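PDB 4EVQ: putative ABC transporter subunit, substrate-binding component, which probably serves as the solute-binding component of an ABC transporter for lignin-derived aromatics, and binds 4-hydroxybenzoate between its two lobes. Local coordinates for residues Pro24-Tyr29 / Asp62-Pro67; Val157-Ala162 / Ile188-Val193; Tyr211-Gly216 / Trp236-Leu241. One frame throughout, in Å; residues are numbered along the deposited sequence.

Interaction 1: Pro24-Tyr29 / Asp62-Pro67; sequences PYSGTY and DDESAP. With PHB (p-hydroxybenzoic acid), chain H; ACT (acetate ion), chain G.
Asp62, at the end of strand 54-62, grips the loop at Tyr25 and Ser26 with its carboxylate, brought there by CG standing anti to the backbone N (chi1 -176°). Asp62 OD1 accepts from Tyr25 N at 2.9 Å and, from the opposite face of the carboxylate plane, from Glu64 N at 3.0 Å; the second bond closes an Asx turn. Asp62 OD2 takes the Ser26 hydroxyl, OG to OD2 2.7 Å, on its syn lone pair. An alanine in this place removes both oxygens and would probably leave Tyr25 N, Glu64 N and the Ser26 hydroxyl without their acceptors, undoing the Asx turn. Asp63 forms a second Asx turn, OD1 to Ser65 N 2.8 Å, and lies alongside Pro24, whose CB is 3.5 Å from the same OD1; OD2 bonds to Thr89. Glu64 OE1 forms a salt bridge with Lys69. Ser65 OG meets the edge of the Tyr29 ring, 3.6 Å from CD2, and donates to a water that also joins Ser26 O and Tyr29 N. One face of Tyr29 covers the ligand. The loops follow neighbouring parallel strands 17-23 and 54-62 and lead into helices 30-46 and 67-80, while Val94 of helix 92-105 packs on Asp63 and Pro67.

Interaction 2: Val157-Ala162 / Ile188-Val193; sequences VTWKYA and IAFPDV. With PHB (p-hydroxybenzoic acid), chain H.
Trp159, Tyr161 and Phe190 form an aromatic cluster beside the 4-hydroxybenzoate pocket, where the beta-alpha-beta unit of strand 153-159, helix 162-177 and strand 181-188 brings its two strand ends together. The parallel pairing is evident from the backbone: Ile188 N donates to Thr158 O at 3.0 Å and Lys160 N to Ile188 O at 2.8 Å, so the bonds of Ile188 straddle Trp159. Beyond Ile188 the chain turns over the indole. Phe190 has CG anti to its own N (chi1 178°), which lays the ring edge on the indole face: CD1 is 3.6 Å from Trp159 CD2, and the planes stand at 89°, a T-shaped pair. Phe190 CA adds a CH-pi contact over the five-membered ring. A cis peptide precedes Pro191, whose CB sits over the centre of the Phe190 ring. The indole is further fixed in rotation by its N-H, since NE1 donates to Asp192 O at 2.9 Å, nearly straight at 170° and close to the ring plane. One water joins Lys160 O to Phe190 N. Tyr161 meets Phe190 obliquely, with CE1 3.8 Å from CD1, and His91 stacks on its ring. Phe190 thus touches both the indole and the tyrosine that reaches the ligand. That reach ends in a short hydrogen bond, Tyr161 OH donating to the carboxylate oxygen O1' of 4-hydroxybenzoate at 2.6 Å, with O1' near the plane of the tyrosine ring.

Interaction 3: Tyr211-Gly216 / Trp236-Leu241; sequences YAFFSG and WGPGFL. With PHB (p-hydroxybenzoic acid), chain H.
Phe213, Pro238 and Phe240 make the tight part of this contact, next to the ligand. The Phe213 ring crosses Pro238 at about a right angle, and its edge meets Phe240, CE1 to CB 3.8 Å; the same edge touches the ligand ring. Phe240 offers a face instead, with the ligand's C5 over its centre. Behind them Pro238 CD rests 3.8 Å from Tyr211 CE1, and Leu241 covers Ala212. The strands themselves diverge, their axes at 38°: Ala212 N donates to Trp236 O at 2.9 Å, but Ala212 O, facing Gly237 CA and Pro238 CD at 3.4 and 3.3 Å, is buried without a hydrogen-bond partner. Pro238 has no N-H to offer it, and a CB built on Gly237 would come too close to this oxygen. Toward Gly216 the fit is looser and wet. Phe214 O and Phe240 O approach as two acceptors, Leu241 CA giving the former a CA-H...O contact, and water, modelled in two positions too close to be filled at once, probably links Gly216 N to Phe240 O. Ser215 stands between the two regimes. Its chi1 of -179° sets OG anti to the backbone N, where it accepts from the phenol O4 of the ligand at 2.7 Å. Strand 209-213, helix 217-228 and strand 235-238 form a beta-alpha-beta unit, and the ligand lies at the C-terminal ends of its parallel strands, as in other periplasmic binding proteins.

The three contacts come in series along the chain and converge on one 4-hydroxybenzoate. Interaction 1 joins the loops that follow strands 17-23 and 54-62 of one sheet; interactions 2 and 3 share the other large sheet, where strands 153-159 and 209-213 are neighbours, and their centres lie about 12 Å apart. There Thr158 OG1 bonds to Phe213 O, and Trp159 packs edge-to-face with Phe214. Interaction 1, with its centre about 15 Å from that of interaction 2 and about 19 Å from that of interaction 3, reaches across the cleft through Tyr29, whose OH probably bonds to Tyr161 OH. Such bridging is consistent with a closed, ligand-bound form of a two-lobed binding protein.

Interaction 1: Pro24-Tyr29 / Asp62-Pro67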
loop_
_atom_site.group_PDB
_atom_site.type_symbol
_atom_site.label_atom_id
_atom_site.label_comp_id
_atom_site.label_asym_id
_atom_site.label_seq_id
_atom_site.Cartn_x
_atom_site.Cartn_y
_atom_site.Cartn_z
ATOM N N PRO A 24 11.543 2.565 3.768
ATOM C CA PRO A 24 12.487 3.262 2.889
ATOM C C PRO A 24 12.590 4.728 3.248
ATOM O O PRO A 24 11.678 5.494 2.962
ATOM C CB PRO A 24 11.908 3.043 1.505
ATOM C CG PRO A 24 10.427 2.885 1.739
ATOM C CD PRO A 24 10.292 2.209 3.073
ATOM N N TYR A 25 13.709 5.127 3.854
ATOM C CA TYR A 25 13.960 6.543 4.152
ATOM C C TYR A 25 14.921 7.140 3.123
ATOM O O TYR A 25 15.361 8.267 3.274
ATOM C CB TYR A 25 14.511 6.697 5.569
ATOM C CG TYR A 25 13.453 6.378 6.623
ATOM C CD1 TYR A 25 12.364 7.236 6.804
ATOM C CD2 TYR A 25 13.511 5.235 7.433
ATOM C CE1 TYR A 25 11.368 6.962 7.728
ATOM C CE2 TYR A 25 12.497 4.991 8.375
ATOM C CZ TYR A 25 11.445 5.874 8.493
ATOM O OH TYR A 25 10.457 5.628 9.417
ATOM N N SER A 26 15.346 6.327 2.167
ATOM C CA SER A 26 16.156 6.773 1.052
ATOM C C SER A 26 15.680 6.033 -0.178
ATOM O O SER A 26 14.952 5.052 -0.097
ATOM C CB SER A 26 17.652 6.483 1.296
ATOM O OG SER A 26 17.874 5.100 1.377
ATOM N N GLY A 27 16.137 6.501 -1.331
ATOM C CA GLY A 27 15.874 5.865 -2.594
ATOM C C GLY A 27 14.493 6.140 -3.148
ATOM O O GLY A 27 13.757 7.076 -2.753
ATOM N N THR A 28 14.123 5.268 -4.072
ATOM C CA THR A 28 12.989 5.580 -4.915
ATOM C C THR A 28 11.652 5.662 -4.135
ATOM O O THR A 28 10.744 6.414 -4.487
ATOM C CB THR A 28 12.909 4.617 -6.069
ATOM O OG1 THR A 28 12.088 5.195 -7.111
ATOM C CG2 THR A 28 12.272 3.367 -5.670
ATOM N N TYR A 29 11.556 4.934 -3.031
ATOM C CA TYR A 29 10.344 4.938 -2.263
ATOM C C TYR A 29 10.415 5.788 -0.991
ATOM O O TYR A 29 9.550 5.720 -0.138
ATOM C CB TYR A 29 9.960 3.499 -1.953
ATOM C CG TYR A 29 9.384 2.693 -3.125
ATOM C CD1 TYR A 29 8.706 3.277 -4.170
ATOM C CD2 TYR A 29 9.474 1.309 -3.127
ATOM C CE1 TYR A 29 8.124 2.504 -5.163
ATOM C CE2 TYR A 29 8.931 0.533 -4.125
ATOM C CZ TYR A 29 8.242 1.131 -5.147
ATOM O OH TYR A 29 7.640 0.386 -6.142
ATOM N N ASP A 62 16.394 2.411 7.852
ATOM C CA ASP A 62 16.246 2.561 6.434
ATOM C C ASP A 62 16.527 1.287 5.687
ATOM O O ASP A 62 17.660 0.818 5.654
ATOM C CB ASP A 62 17.250 3.605 5.970
ATOM C CG ASP A 62 17.121 3.929 4.480
ATOM O OD1 ASP A 62 16.120 3.529 3.813
ATOM O OD2 ASP A 62 18.033 4.621 3.984
ATOM N N ASP A 63 15.481 0.714 5.059
ATOM C CA ASP A 63 15.650 -0.542 4.337
ATOM C C ASP A 63 16.166 -0.372 2.911
ATOM O O ASP A 63 16.506 -1.343 2.257
ATOM C CB ASP A 63 14.356 -1.370 4.335
ATOM C CG ASP A 63 13.290 -0.860 3.330
ATOM O OD1 ASP A 63 13.440 0.133 2.657
ATOM O OD2 ASP A 63 12.258 -1.518 3.191
ATOM N N GLU A 64 16.252 0.871 2.449
ATOM C CA GLU A 64 16.766 1.218 1.109
ATOM C C GLU A 64 16.017 0.527 -0.044
ATOM O O GLU A 64 16.533 0.424 -1.144
ATOM C CB GLU A 64 18.297 0.921 1.022
ATOM C CG GLU A 64 19.105 1.587 2.128
ATOM C CD GLU A 64 20.599 1.193 2.209
ATOM O OE1 GLU A 64 21.078 0.351 1.432
ATOM O OE2 GLU A 64 21.318 1.799 3.036
ATOM N N SER A 65 14.830 -0.006 0.242
ATOM C CA SER A 65 14.131 -0.883 -0.680
ATOM C C SER A 65 15.042 -1.932 -1.295
ATOM O O SER A 65 14.896 -2.274 -2.488
ATOM C CB SER A 65 13.353 -0.115 -1.728
ATOM O OG SER A 65 12.428 0.744 -1.082
ATOM N N ALA A 66 15.909 -2.528 -0.462
ATOM C CA ALA A 66 16.953 -3.459 -0.934
ATOM C C ALA A 66 16.795 -4.830 -0.304
ATOM O O ALA A 66 17.224 -5.074 0.841
ATOM C CB ALA A 66 18.309 -2.913 -0.589
ATOM N N PRO A 67 16.165 -5.748 -1.037
ATOM C CA PRO A 67 15.943 -7.071 -0.435
ATOM C C PRO A 67 17.208 -7.767 0.115
ATOM O O PRO A 67 17.093 -8.453 1.117
ATOM C CB PRO A 67 15.236 -7.848 -1.545
ATOM C CG PRO A 67 14.517 -6.794 -2.333
ATOM C CD PRO A 67 15.424 -5.579 -2.305
HETATM C "C1'" PHB H . 5.222 -3.057 -3.012
HETATM O "O1'" PHB H . 6.404 -3.316 -3.335
HETATM O "O2'" PHB H . 4.459 -3.918 -2.420
HETATM C C1 PHB H . 4.609 -1.738 -3.274
HETATM C C2 PHB H . 5.431 -0.620 -3.413
HETATM C C3 PHB H . 4.865 0.617 -3.678
HETATM C C4 PHB H . 3.521 0.727 -3.817
HETATM C C5 PHB H . 2.684 -0.363 -3.660
HETATM C C6 PHB H . 3.250 -1.576 -3.401
HETATM O O4 PHB H . 2.953 1.919 -4.078
HETATM C C ACT G . 16.151 1.784 -4.645
HETATM O O ACT G . 16.942 2.298 -5.481
HETATM O OXT ACT G . 15.459 2.540 -3.889
HETATM C CH3 ACT G . 16.048 0.310 -4.521
HETATM O O HOH W 1 13.624 3.182 -1.675
#

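Interaction 2: Val157-Ala162 / Ile188-Val193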
loop_
_atom_site.group_PDB
_atom_site.type_symbol
_atom_site.label_atom_id
_atom_site.label_comp_id
_atom_site.label_asym_id
_atom_site.label_seq_id
_atom_site.Cartn_x
_atom_site.Cartn_y
_atom_site.Cartn_z
ATOM N N VAL A 157 2.442 -2.410 -18.121
ATOM C CA VAL A 157 3.812 -1.965 -17.966
ATOM C C VAL A 157 4.079 -1.733 -16.468
ATOM O O VAL A 157 3.294 -1.058 -15.780
ATOM C CB VAL A 157 4.096 -0.730 -18.840
ATOM C CG1 VAL A 157 3.203 0.402 -18.516
ATOM C CG2 VAL A 157 5.549 -0.341 -18.761
ATOM N N THR A 158 5.196 -2.244 -16.000
ATOM C CA THR A 158 5.520 -2.127 -14.577
ATOM C C THR A 158 6.986 -2.432 -14.380
ATOM O O THR A 158 7.704 -2.735 -15.327
ATOM C CB THR A 158 4.623 -3.021 -13.684
ATOM O OG1 THR A 158 4.819 -2.663 -12.313
ATOM C CG2 THR A 158 4.947 -4.473 -13.855
ATOM N N TRP A 159 7.419 -2.345 -13.131
ATOM C CA TRP A 159 8.759 -2.723 -12.736
ATOM C C TRP A 159 8.870 -4.235 -12.521
ATOM O O TRP A 159 7.915 -4.889 -12.062
ATOM C CB TRP A 159 9.157 -1.998 -11.439
ATOM C CG TRP A 159 9.626 -0.590 -11.626
ATOM C CD1 TRP A 159 10.508 -0.147 -12.570
ATOM C CD2 TRP A 159 9.280 0.546 -10.838
ATOM N NE1 TRP A 159 10.758 1.171 -12.388
ATOM C CE2 TRP A 159 10.029 1.636 -11.326
ATOM C CE3 TRP A 159 8.462 0.740 -9.730
ATOM C CZ2 TRP A 159 9.952 2.915 -10.765
ATOM C CZ3 TRP A 159 8.404 1.968 -9.169
ATOM C CH2 TRP A 159 9.118 3.057 -9.696
ATOM N N LYS A 160 10.051 -4.763 -12.835
ATOM C CA LYS A 160 10.339 -6.176 -12.747
ATOM C C LYS A 160 10.743 -6.560 -11.301
ATOM O O LYS A 160 11.903 -6.764 -10.968
ATOM C CB LYS A 160 11.402 -6.576 -13.750
ATOM C CG LYS A 160 11.539 -8.105 -13.898
ATOM C CD LYS A 160 12.399 -8.574 -15.040
ATOM C CE LYS A 160 12.527 -10.093 -14.966
ATOM N NZ LYS A 160 13.310 -10.568 -13.790
ATOM N N TYR A 161 9.745 -6.632 -10.438
ATOM C CA TYR A 161 9.933 -7.184 -9.114
ATOM C C TYR A 161 8.567 -7.685 -8.650
ATOM O O TYR A 161 7.563 -7.454 -9.314
ATOM C CB TYR A 161 10.610 -6.212 -8.131
ATOM C CG TYR A 161 9.700 -5.206 -7.441
ATOM C CD1 TYR A 161 9.282 -4.091 -8.108
ATOM C CD2 TYR A 161 9.317 -5.341 -6.103
ATOM C CE1 TYR A 161 8.500 -3.130 -7.484
ATOM C CE2 TYR A 161 8.545 -4.405 -5.491
ATOM C CZ TYR A 161 8.132 -3.294 -6.170
ATOM O OH TYR A 161 7.374 -2.339 -5.559
ATOM N N ALA A 162 8.526 -8.277 -7.458
ATOM C CA ALA A 162 7.336 -9.002 -6.996
ATOM C C ALA A 162 6.059 -8.206 -7.063
ATOM O O ALA A 162 5.033 -8.735 -7.433
ATOM C CB ALA A 162 7.551 -9.564 -5.582
ATOM N N ILE A 188 10.202 -3.104 -16.858
ATOM C CA ILE A 188 11.272 -2.155 -16.742
ATOM C C ILE A 188 12.072 -2.608 -15.513
ATOM O O ILE A 188 11.469 -2.947 -14.468
ATOM C CB ILE A 188 10.608 -0.709 -16.435
ATOM C CG1 ILE A 188 9.646 -0.302 -17.549
ATOM C CG2 ILE A 188 11.625 0.322 -16.253
ATOM C CD1 ILE A 188 10.313 -0.012 -18.892
ATOM N N ALA A 189 13.409 -2.596 -15.536
ATOM C CA ALA A 189 14.169 -2.958 -14.340
ATOM C C ALA A 189 13.882 -1.976 -13.197
ATOM O O ALA A 189 13.792 -0.789 -13.439
ATOM C CB ALA A 189 15.662 -2.868 -14.675
ATOM N N PHE A 190 13.763 -2.452 -11.958
ATOM C CA PHE A 190 13.456 -1.580 -10.819
ATOM C C PHE A 190 14.749 -0.936 -10.300
ATOM O O PHE A 190 15.734 -1.631 -10.091
ATOM C CB PHE A 190 12.856 -2.415 -9.680
ATOM C CG PHE A 190 12.563 -1.625 -8.452
ATOM C CD1 PHE A 190 11.441 -0.864 -8.353
ATOM C CD2 PHE A 190 13.419 -1.652 -7.371
ATOM C CE1 PHE A 190 11.166 -0.132 -7.262
ATOM C CE2 PHE A 190 13.129 -0.935 -6.230
ATOM C CZ PHE A 190 11.993 -0.171 -6.175
ATOM N N PRO A 191 14.755 0.377 -10.061
ATOM C CA PRO A 191 13.734 1.406 -10.246
ATOM C C PRO A 191 14.052 2.321 -11.438
ATOM O O PRO A 191 14.018 3.537 -11.303
ATOM C CB PRO A 191 13.851 2.174 -8.972
ATOM C CG PRO A 191 15.333 2.175 -8.699
ATOM C CD PRO A 191 15.857 0.861 -9.200
ATOM N N ASP A 192 14.338 1.738 -12.594
ATOM C CA ASP A 192 14.648 2.552 -13.769
ATOM C C ASP A 192 13.438 3.372 -14.193
ATOM O O ASP A 192 12.279 2.932 -14.054
ATOM C CB ASP A 192 15.152 1.629 -14.883
ATOM C CG ASP A 192 15.885 2.369 -15.982
ATOM O OD1 ASP A 192 17.050 2.685 -15.793
ATOM O OD2 ASP A 192 15.321 2.624 -17.034
ATOM N N VAL A 193 13.692 4.542 -14.760
ATOM C CA VAL A 193 12.643 5.431 -15.216
ATOM C C VAL A 193 12.833 5.872 -16.671
ATOM O O VAL A 193 12.334 6.908 -17.095
ATOM C CB VAL A 193 12.465 6.612 -14.309
ATOM C CG1 VAL A 193 12.103 6.155 -12.908
ATOM C CG2 VAL A 193 13.750 7.457 -14.200
HETATM C "C1'" PHB H . 5.222 -3.057 -3.012
HETATM O "O1'" PHB H . 6.404 -3.316 -3.335
HETATM O "O2'" PHB H . 4.459 -3.918 -2.420
HETATM C C1 PHB H . 4.609 -1.738 -3.274
HETATM C C2 PHB H . 5.431 -0.620 -3.413
HETATM C C3 PHB H . 4.865 0.617 -3.678
HETATM C C4 PHB H . 3.521 0.727 -3.817
HETATM C C5 PHB H . 2.684 -0.363 -3.660
HETATM C C6 PHB H . 3.250 -1.576 -3.401
HETATM O O4 PHB H . 2.953 1.919 -4.078
HETATM O O HOH W 2 14.186 -5.278 -11.436
#

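Interaction 3: Tyr211-Gly216 / Trp236-Leu241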
loop_
_atom_site.group_PDB
_atom_site.type_symbol
_atom_site.label_atom_id
_atom_site.label_comp_id
_atom_site.label_asym_id
_atom_site.label_seq_id
_atom_site.Cartn_x
_atom_site.Cartn_y
_atom_site.Cartn_z
ATOM N N TYR A 211 -2.407 -0.604 -18.599
ATOM C CA TYR A 211 -2.409 -0.816 -17.150
ATOM C C TYR A 211 -0.973 -0.685 -16.660
ATOM O O TYR A 211 -0.116 -1.438 -17.098
ATOM C CB TYR A 211 -2.925 -2.212 -16.830
ATOM C CG TYR A 211 -2.854 -2.661 -15.379
ATOM C CD1 TYR A 211 -3.858 -2.338 -14.498
ATOM C CD2 TYR A 211 -1.824 -3.456 -14.917
ATOM C CE1 TYR A 211 -3.814 -2.786 -13.195
ATOM C CE2 TYR A 211 -1.766 -3.904 -13.604
ATOM C CZ TYR A 211 -2.771 -3.586 -12.775
ATOM O OH TYR A 211 -2.771 -4.067 -11.461
ATOM N N ALA A 212 -0.726 0.253 -15.740
ATOM C CA ALA A 212 0.622 0.501 -15.242
ATOM C C ALA A 212 0.654 0.501 -13.728
ATOM O O ALA A 212 -0.202 1.079 -13.070
ATOM C CB ALA A 212 1.146 1.841 -15.762
ATOM N N PHE A 213 1.703 -0.119 -13.218
ATOM C CA PHE A 213 2.044 0.029 -11.806
ATOM C C PHE A 213 3.428 0.642 -11.692
ATOM O O PHE A 213 4.444 0.013 -12.076
ATOM C CB PHE A 213 1.976 -1.253 -10.955
ATOM C CG PHE A 213 2.688 -1.090 -9.599
ATOM C CD1 PHE A 213 2.207 -0.204 -8.675
ATOM C CD2 PHE A 213 3.878 -1.745 -9.321
ATOM C CE1 PHE A 213 2.880 0.038 -7.483
ATOM C CE2 PHE A 213 4.574 -1.482 -8.119
ATOM C CZ PHE A 213 4.055 -0.588 -7.219
ATOM N N PHE A 214 3.444 1.862 -11.176
ATOM C CA PHE A 214 4.665 2.551 -10.703
ATOM C C PHE A 214 4.187 3.332 -9.483
ATOM O O PHE A 214 2.981 3.492 -9.245
ATOM C CB PHE A 214 5.231 3.512 -11.758
ATOM C CG PHE A 214 5.717 2.816 -12.971
ATOM C CD1 PHE A 214 6.892 2.122 -12.968
ATOM C CD2 PHE A 214 4.953 2.796 -14.129
ATOM C CE1 PHE A 214 7.308 1.390 -14.037
ATOM C CE2 PHE A 214 5.346 2.074 -15.196
ATOM C CZ PHE A 214 6.517 1.366 -15.188
ATOM N N SER A 215 5.120 3.816 -8.672
ATOM C CA SER A 215 4.767 4.584 -7.500
ATOM C C SER A 215 5.950 5.479 -7.128
ATOM O O SER A 215 7.080 5.145 -7.434
ATOM C CB SER A 215 4.417 3.572 -6.378
ATOM O OG SER A 215 4.036 4.179 -5.196
ATOM N N GLY A 216 5.679 6.628 -6.542
ATOM C CA GLY A 216 6.725 7.573 -6.171
ATOM C C GLY A 216 7.121 8.422 -7.347
ATOM O O GLY A 216 6.357 8.637 -8.288
ATOM N N TRP A 236 -4.624 3.509 -17.095
ATOM C CA TRP A 236 -5.196 2.971 -15.872
ATOM C C TRP A 236 -4.112 2.355 -14.996
ATOM O O TRP A 236 -3.068 1.974 -15.468
ATOM C CB TRP A 236 -6.135 1.830 -16.234
ATOM C CG TRP A 236 -7.486 2.186 -16.781
ATOM C CD1 TRP A 236 -7.775 2.660 -18.031
ATOM C CD2 TRP A 236 -8.717 2.074 -16.090
ATOM N NE1 TRP A 236 -9.141 2.852 -18.151
ATOM C CE2 TRP A 236 -9.740 2.500 -16.977
ATOM C CE3 TRP A 236 -9.063 1.662 -14.808
ATOM C CZ2 TRP A 236 -11.072 2.501 -16.617
ATOM C CZ3 TRP A 236 -10.404 1.682 -14.454
ATOM C CH2 TRP A 236 -11.391 2.064 -15.372
ATOM N N GLY A 237 -4.405 2.235 -13.704
ATOM C CA GLY A 237 -3.549 1.444 -12.831
ATOM C C GLY A 237 -4.160 1.338 -11.466
ATOM O O GLY A 237 -5.150 1.966 -11.162
ATOM N N PRO A 238 -3.544 0.522 -10.617
ATOM C CA PRO A 238 -3.834 0.667 -9.190
ATOM C C PRO A 238 -3.489 2.076 -8.750
ATOM O O PRO A 238 -2.644 2.719 -9.328
ATOM C CB PRO A 238 -2.912 -0.374 -8.551
ATOM C CG PRO A 238 -1.685 -0.377 -9.480
ATOM C CD PRO A 238 -2.288 -0.199 -10.873
ATOM N N GLY A 239 -4.122 2.580 -7.708
ATOM C CA GLY A 239 -3.990 3.969 -7.354
ATOM C C GLY A 239 -2.652 4.465 -6.880
ATOM O O GLY A 239 -2.466 5.673 -6.786
ATOM N N PHE A 240 -1.743 3.546 -6.620
ATOM C CA PHE A 240 -0.360 3.917 -6.348
ATOM C C PHE A 240 0.242 4.711 -7.499
ATOM O O PHE A 240 1.202 5.454 -7.305
ATOM C CB PHE A 240 0.495 2.679 -6.053
ATOM C CG PHE A 240 -0.190 1.687 -5.184
ATOM C CD1 PHE A 240 -0.505 2.017 -3.884
ATOM C CD2 PHE A 240 -0.607 0.469 -5.693
ATOM C CE1 PHE A 240 -1.206 1.127 -3.102
ATOM C CE2 PHE A 240 -1.348 -0.411 -4.892
ATOM C CZ PHE A 240 -1.644 -0.073 -3.620
ATOM N N LEU A 241 -0.291 4.520 -8.709
ATOM C CA LEU A 241 0.235 5.191 -9.909
ATOM C C LEU A 241 0.076 6.696 -9.778
ATOM O O LEU A 241 0.882 7.418 -10.328
ATOM C CB LEU A 241 -0.558 4.679 -11.104
ATOM C CG LEU A 241 -0.173 5.258 -12.459
ATOM C CD1 LEU A 241 1.260 4.918 -12.821
ATOM C CD2 LEU A 241 -1.148 4.764 -13.538
HETATM C "C1'" PHB H . 5.222 -3.057 -3.012
HETATM O "O1'" PHB H . 6.404 -3.316 -3.335
HETATM O "O2'" PHB H . 4.459 -3.918 -2.420
HETATM C C1 PHB H . 4.609 -1.738 -3.274
HETATM C C2 PHB H . 5.431 -0.620 -3.413
HETATM C C3 PHB H . 4.865 0.617 -3.678
HETATM C C4 PHB H . 3.521 0.727 -3.817
HETATM C C5 PHB H . 2.684 -0.363 -3.660
HETATM C C6 PHB H . 3.250 -1.576 -3.401
HETATM O O4 PHB H . 2.953 1.919 -4.078
HETATM O O HOH W 3 2.833 6.287 -5.508
HETATM O O HOH W 4 2.808 7.775 -7.097
#